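Local coordinates for adhesion and penetration protein autotransporter (Haemophilus influenzae, PDB 3SYJ) that promotes bacterial adherence to host cells and bacterial aggregation through its surface-exposed beta-helical passenger domain, which also carries a probable serine protease domain, at residues A[709-715]-A[729-735]; A[582-588]-A[636-640]. All coordinates share one frame; numbering follows the deposited sequence.

Contact 1: residues A[709-715]-A[729-735]; sequences LTDNATA and LTNHSQF
Gln734 N donates to Ala713 O and Ala715 N to Gln734 O, each at 2.9 Å and nearly straight, so that the strands beginning at Thr714 and Gln734 pair in parallel. Both segments turn a corner of the beta-helix through a type II' beta turn, Thr710 to Ala713 and Thr730 to Ser733, and the two turns stack as successive rungs. Polar bonds continue between them: His732 N reaches Asp711 O at 2.8 Å, bent to 137° at the hydrogen, and Thr730 N binds Leu709 O at 3.1 Å. Inside the second turn, Ser733 OG, held between its backbone N and carbonyl carbon (chi1 58°), donates to Thr730 O, which also takes Ser733 N. Residues at equivalent places in the two turns then line up. Asp711 and Asn731 run side by side with carboxylate and amide planes nearly parallel, and Asp711 OD2 accepts from Asn656 N of the preceding rung. Asn712 and His732 also extend the same way, their planes 78° apart, and one water joins Asn712 OD1 to His732 ND1. Thr710 lays CG2 against Thr730 OG1. On the buried side, Leu709 packs CB tightly on Ser733 CB at 3.4 Å, while its CD1 meets Leu729 CD2 and Phe735 CB, both at 3.9 Å. Ala715 CB meets the Phe735 ring at its edge, in the ring plane. Leu709 and Ala713 lean on Val654 of strand 645-654 on one side of this pair of coils; Leu729 and Phe735 touch strand 747-749 on the other.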
loop_
_atom_site.group_PDB
_atom_site.type_symbol
_atom_site.label_atom_id
_atom_site.label_comp_id
_atom_site.label_asym_id
_atom_site.label_seq_id
_atom_site.Cartn_x
_atom_site.Cartn_y
_atom_site.Cartn_z
ATOM N N LEU A 709 8.441 -1.936 -19.040
ATOM C CA LEU A 709 8.990 -1.469 -20.299
ATOM C C LEU A 709 10.247 -0.648 -20.044
ATOM O O LEU A 709 10.264 0.225 -19.171
ATOM C CB LEU A 709 7.961 -0.623 -21.049
ATOM C CG LEU A 709 6.593 -1.256 -21.266
ATOM C CD1 LEU A 709 5.716 -0.326 -22.080
ATOM C CD2 LEU A 709 6.750 -2.586 -21.969
ATOM N N THR A 710 11.302 -0.934 -20.801
ATOM C CA THR A 710 12.538 -0.170 -20.696
ATOM C C THR A 710 12.979 0.278 -22.084
ATOM O O THR A 710 12.350 -0.073 -23.083
ATOM C CB THR A 710 13.663 -0.972 -20.001
ATOM O OG1 THR A 710 14.021 -2.107 -20.801
ATOM C CG2 THR A 710 13.205 -1.450 -18.626
ATOM N N ASP A 711 14.044 1.071 -22.137
ATOM C CA ASP A 711 14.591 1.548 -23.401
ATOM C C ASP A 711 13.511 2.154 -24.284
ATOM O O ASP A 711 12.823 3.077 -23.867
ATOM C CB ASP A 711 15.312 0.409 -24.114
ATOM C CG ASP A 711 16.205 -0.378 -23.178
ATOM O OD1 ASP A 711 17.046 0.247 -22.496
ATOM O OD2 ASP A 711 16.060 -1.617 -23.112
ATOM N N ASN A 712 13.361 1.637 -25.500
ATOM C CA ASN A 712 12.349 2.141 -26.423
ATOM C C ASN A 712 11.151 1.216 -26.547
ATOM O O ASN A 712 10.374 1.323 -27.489
ATOM C CB ASN A 712 12.945 2.352 -27.813
ATOM C CG ASN A 712 13.885 3.532 -27.876
ATOM O OD1 ASN A 712 14.116 4.212 -26.878
ATOM N ND2 ASN A 712 14.437 3.783 -29.058
ATOM N N ALA A 713 11.002 0.308 -25.595
ATOM C CA ALA A 713 9.954 -0.702 -25.674
ATOM C C ALA A 713 8.541 -0.117 -25.700
ATOM O O ALA A 713 8.272 0.939 -25.128
ATOM C CB ALA A 713 10.102 -1.706 -24.542
ATOM N N THR A 714 7.643 -0.818 -26.379
ATOM C CA THR A 714 6.248 -0.414 -26.457
ATOM C C THR A 714 5.352 -1.570 -26.044
ATOM O O THR A 714 5.646 -2.722 -26.347
ATOM C CB THR A 714 5.886 0.013 -27.884
ATOM O OG1 THR A 714 6.626 1.191 -28.228
ATOM C CG2 THR A 714 4.401 0.308 -27.994
ATOM N N ALA A 715 4.268 -1.262 -25.342
ATOM C CA ALA A 715 3.258 -2.268 -25.029
ATOM C C ALA A 715 1.850 -1.725 -25.251
ATOM O O ALA A 715 1.575 -0.549 -25.011
ATOM C CB ALA A 715 3.420 -2.785 -23.619
ATOM N N LEU A 729 7.374 2.005 -16.466
ATOM C CA LEU A 729 8.050 2.453 -17.672
ATOM C C LEU A 729 9.254 3.303 -17.338
ATOM O O LEU A 729 9.227 4.090 -16.396
ATOM C CB LEU A 729 7.095 3.245 -18.564
ATOM C CG LEU A 729 5.836 2.520 -19.021
ATOM C CD1 LEU A 729 4.778 2.638 -17.950
ATOM C CD2 LEU A 729 5.346 3.106 -20.328
ATOM N N THR A 730 10.311 3.137 -18.123
ATOM C CA THR A 730 11.529 3.909 -17.949
ATOM C C THR A 730 12.052 4.300 -19.320
ATOM O O THR A 730 11.505 3.875 -20.339
ATOM C CB THR A 730 12.606 3.094 -17.219
ATOM O OG1 THR A 730 12.883 1.903 -17.963
ATOM C CG2 THR A 730 12.139 2.712 -15.827
ATOM N N ASN A 731 13.106 5.108 -19.346
ATOM C CA ASN A 731 13.732 5.485 -20.602
ATOM C C ASN A 731 12.734 6.166 -21.529
ATOM O O ASN A 731 12.096 7.136 -21.135
ATOM C CB ASN A 731 14.358 4.258 -21.261
ATOM C CG ASN A 731 15.438 3.628 -20.400
ATOM O OD1 ASN A 731 16.374 4.305 -19.978
ATOM N ND2 ASN A 731 15.311 2.333 -20.127
ATOM N N HIS A 732 12.593 5.663 -22.752
ATOM C CA HIS A 732 11.646 6.244 -23.699
ATOM C C HIS A 732 10.537 5.262 -24.075
ATOM O O HIS A 732 10.001 5.319 -25.183
ATOM C CB HIS A 732 12.358 6.714 -24.970
ATOM C CG HIS A 732 13.364 7.797 -24.738
ATOM N ND1 HIS A 732 14.593 7.559 -24.159
ATOM C CD2 HIS A 732 13.331 9.121 -25.021
ATOM C CE1 HIS A 732 15.272 8.691 -24.087
ATOM N NE2 HIS A 732 14.528 9.654 -24.604
ATOM N N SER A 733 10.193 4.370 -23.149
ATOM C CA SER A 733 9.159 3.365 -23.386
ATOM C C SER A 733 7.757 3.975 -23.484
ATOM O O SER A 733 7.503 5.052 -22.944
ATOM C CB SER A 733 9.191 2.326 -22.275
ATOM O OG SER A 733 9.006 2.944 -21.018
ATOM N N GLN A 734 6.850 3.281 -24.168
ATOM C CA GLN A 734 5.478 3.765 -24.348
ATOM C C GLN A 734 4.443 2.679 -24.065
ATOM O O GLN A 734 4.572 1.550 -24.537
ATOM C CB GLN A 734 5.269 4.283 -25.768
ATOM C CG GLN A 734 6.255 5.350 -26.199
ATOM C CD GLN A 734 5.778 6.113 -27.423
ATOM O OE1 GLN A 734 4.585 6.124 -27.738
ATOM N NE2 GLN A 734 6.710 6.759 -28.117
ATOM N N PHE A 735 3.413 3.023 -23.303
ATOM C CA PHE A 735 2.340 2.079 -23.007
ATOM C C PHE A 735 0.978 2.651 -23.358
ATOM O O PHE A 735 0.667 3.782 -22.994
ATOM C CB PHE A 735 2.358 1.677 -21.535
ATOM C CG PHE A 735 1.177 0.840 -21.126
ATOM C CD1 PHE A 735 1.076 -0.485 -21.527
ATOM C CD2 PHE A 735 0.172 1.372 -20.333
ATOM C CE1 PHE A 735 -0.009 -1.263 -21.148
ATOM C CE2 PHE A 735 -0.914 0.599 -19.950
ATOM C CZ PHE A 735 -1.005 -0.719 -20.358
HETATM O O HOH W 1 15.831 4.769 -24.666
#

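Contact 2: residues A[582-588]-A[636-640]; sequences QTKGKLF and GGSAV
Strands 586-588 and 638-640 run parallel, 4.7 Å apart at closest approach and 14° from exact alignment, paired by Ser638 N to Gly585 O, Leu587 N to Ser638 O and Val640 N to Leu587 O. They belong to adjacent levels of the right-handed parallel beta-helix of the passenger domain, and the bends that lead into them, through Thr583 to Gly585 and Gly636 to Gly637, lie one upon the other. At this corner Gly636 and Gly637 bring bare backbone against the bend before: Gly637 CA comes within 3.9 Å of Lys584 CA, and Gly636 N makes a weak bond to Gln582 O. Gln582 fills the inside of the bend. Its side chain is extended, with CG anti to the backbone N (chi1 -180°), which carries the amide across to the start of the next strand. There NE2 donates to Ser638 O at 2.9 Å, and to Lys584 O of its own bend at 3.1 Å. Both acceptor oxygens lie in the amide plane of Gln582, although NE2 sits above the plane of each carbonyl group; the two bonds, one from each N-H of NE2, fix the rotation of the amide. Ser638 O thus accepts twice, from NE2 and from Leu587 N, while OE1 rests against Ala639 CB at 3.4 Å. On the side of Lys586 and Ser638, Lys586 NZ forms a salt bridge with Asp565. Farther along that side Val640 covers one face of the Phe588 ring, its CB 3.9 Å from the ring centroid and 6° off the normal.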
loop_
_atom_site.group_PDB
_atom_site.type_symbol
_atom_site.label_atom_id
_atom_site.label_comp_id
_atom_site.label_asym_id
_atom_site.label_seq_id
_atom_site.Cartn_x
_atom_site.Cartn_y
_atom_site.Cartn_z
ATOM N N GLN A 582 12.188 -13.831 -26.092
ATOM C CA GLN A 582 12.160 -13.561 -27.523
ATOM C C GLN A 582 13.217 -12.523 -27.902
ATOM O O GLN A 582 13.282 -11.441 -27.313
ATOM C CB GLN A 582 10.772 -13.091 -27.950
ATOM C CG GLN A 582 10.659 -12.796 -29.429
ATOM C CD GLN A 582 9.293 -12.266 -29.804
ATOM O OE1 GLN A 582 8.438 -12.063 -28.944
ATOM N NE2 GLN A 582 9.082 -12.033 -31.093
ATOM N N THR A 583 14.045 -12.846 -28.886
ATOM C CA THR A 583 15.113 -11.936 -29.290
ATOM C C THR A 583 14.793 -11.204 -30.584
ATOM O O THR A 583 15.420 -10.198 -30.901
ATOM C CB THR A 583 16.444 -12.676 -29.470
ATOM O OG1 THR A 583 16.326 -13.611 -30.547
ATOM C CG2 THR A 583 16.815 -13.424 -28.194
ATOM N N LYS A 584 13.815 -11.704 -31.330
ATOM C CA LYS A 584 13.516 -11.151 -32.644
ATOM C C LYS A 584 12.283 -11.820 -33.235
ATOM O O LYS A 584 11.726 -12.741 -32.644
ATOM C CB LYS A 584 14.714 -11.360 -33.574
ATOM C CG LYS A 584 14.708 -10.493 -34.819
ATOM C CD LYS A 584 15.912 -10.793 -35.688
ATOM C CE LYS A 584 17.198 -10.550 -34.926
ATOM N NZ LYS A 584 18.380 -10.525 -35.827
ATOM N N GLY A 585 11.855 -11.358 -34.403
ATOM C CA GLY A 585 10.773 -12.007 -35.116
ATOM C C GLY A 585 9.430 -11.763 -34.472
ATOM O O GLY A 585 9.263 -10.812 -33.713
ATOM N N LYS A 586 8.469 -12.625 -34.785
ATOM C CA LYS A 586 7.118 -12.486 -34.265
ATOM C C LYS A 586 6.709 -13.728 -33.490
ATOM O O LYS A 586 6.909 -14.852 -33.951
ATOM C CB LYS A 586 6.126 -12.193 -35.397
ATOM C CG LYS A 586 6.421 -10.891 -36.127
ATOM C CD LYS A 586 5.331 -10.540 -37.122
ATOM C CE LYS A 586 5.386 -11.419 -38.363
ATOM N NZ LYS A 586 6.281 -10.867 -39.414
ATOM N N LEU A 587 6.143 -13.509 -32.305
ATOM C CA LEU A 587 5.736 -14.598 -31.429
ATOM C C LEU A 587 4.264 -14.436 -31.059
ATOM O O LEU A 587 3.880 -13.434 -30.454
ATOM C CB LEU A 587 6.613 -14.614 -30.174
ATOM C CG LEU A 587 6.328 -15.671 -29.108
ATOM C CD1 LEU A 587 6.490 -17.074 -29.679
ATOM C CD2 LEU A 587 7.245 -15.466 -27.913
ATOM N N PHE A 588 3.444 -15.419 -31.429
ATOM C CA PHE A 588 2.004 -15.353 -31.184
ATOM C C PHE A 588 1.577 -16.365 -30.143
ATOM O O PHE A 588 1.887 -17.549 -30.259
ATOM C CB PHE A 588 1.211 -15.609 -32.477
ATOM C CG PHE A 588 0.973 -14.373 -33.306
ATOM C CD1 PHE A 588 2.030 -13.714 -33.909
ATOM C CD2 PHE A 588 -0.306 -13.876 -33.488
ATOM C CE1 PHE A 588 1.815 -12.577 -34.673
ATOM C CE2 PHE A 588 -0.525 -12.743 -34.254
ATOM C CZ PHE A 588 0.536 -12.098 -34.848
ATOM N N GLY A 636 13.478 -8.287 -27.908
ATOM C CA GLY A 636 13.509 -7.777 -29.263
ATOM C C GLY A 636 12.405 -8.422 -30.058
ATOM O O GLY A 636 11.870 -9.450 -29.651
ATOM N N GLY A 637 12.058 -7.819 -31.189
ATOM C CA GLY A 637 10.958 -8.303 -31.997
ATOM C C GLY A 637 9.591 -7.933 -31.441
ATOM O O GLY A 637 9.417 -6.900 -30.790
ATOM N N SER A 638 8.613 -8.794 -31.697
ATOM C CA SER A 638 7.240 -8.503 -31.352
ATOM C C SER A 638 6.506 -9.736 -30.813
ATOM O O SER A 638 6.467 -10.782 -31.469
ATOM C CB SER A 638 6.523 -7.967 -32.586
ATOM O OG SER A 638 5.378 -7.218 -32.209
ATOM N N ALA A 639 5.936 -9.597 -29.617
ATOM C CA ALA A 639 5.109 -10.634 -28.987
ATOM C C ALA A 639 3.630 -10.248 -29.034
ATOM O O ALA A 639 3.261 -9.148 -28.631
ATOM C CB ALA A 639 5.548 -10.866 -27.537
ATOM N N VAL A 640 2.780 -11.152 -29.512
ATOM C CA VAL A 640 1.359 -10.843 -29.649
ATOM C C VAL A 640 0.502 -11.898 -28.970
ATOM O O VAL A 640 0.655 -13.092 -29.234
ATOM C CB VAL A 640 0.944 -10.748 -31.129
ATOM C CG1 VAL A 640 -0.538 -10.384 -31.249
ATOM C CG2 VAL A 640 1.809 -9.739 -31.869
#

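From the N terminus, the chain passes through the protease part and then climbs the beta-helix, where contact 2 comes first: segment 582-588 is met again by 636-640 after 47 intervening residues, which include helix 603-609, so this loop is much longer than a plain coil. It ties strand 586-593 to 638-641. Strand 638-641 then pairs with 659-662, and 659-662 with 714-718, carrying the same run of parallel pairing to contact 1, which joins 714-718 to 734-738 and closes a short loop of 13 residues. The two closures follow in series, neither nested nor crossed. The centres of contacts 1 and 2 lie about 16 Å apart, and the nearest atoms of contacts 1 and 2 about 7 Å.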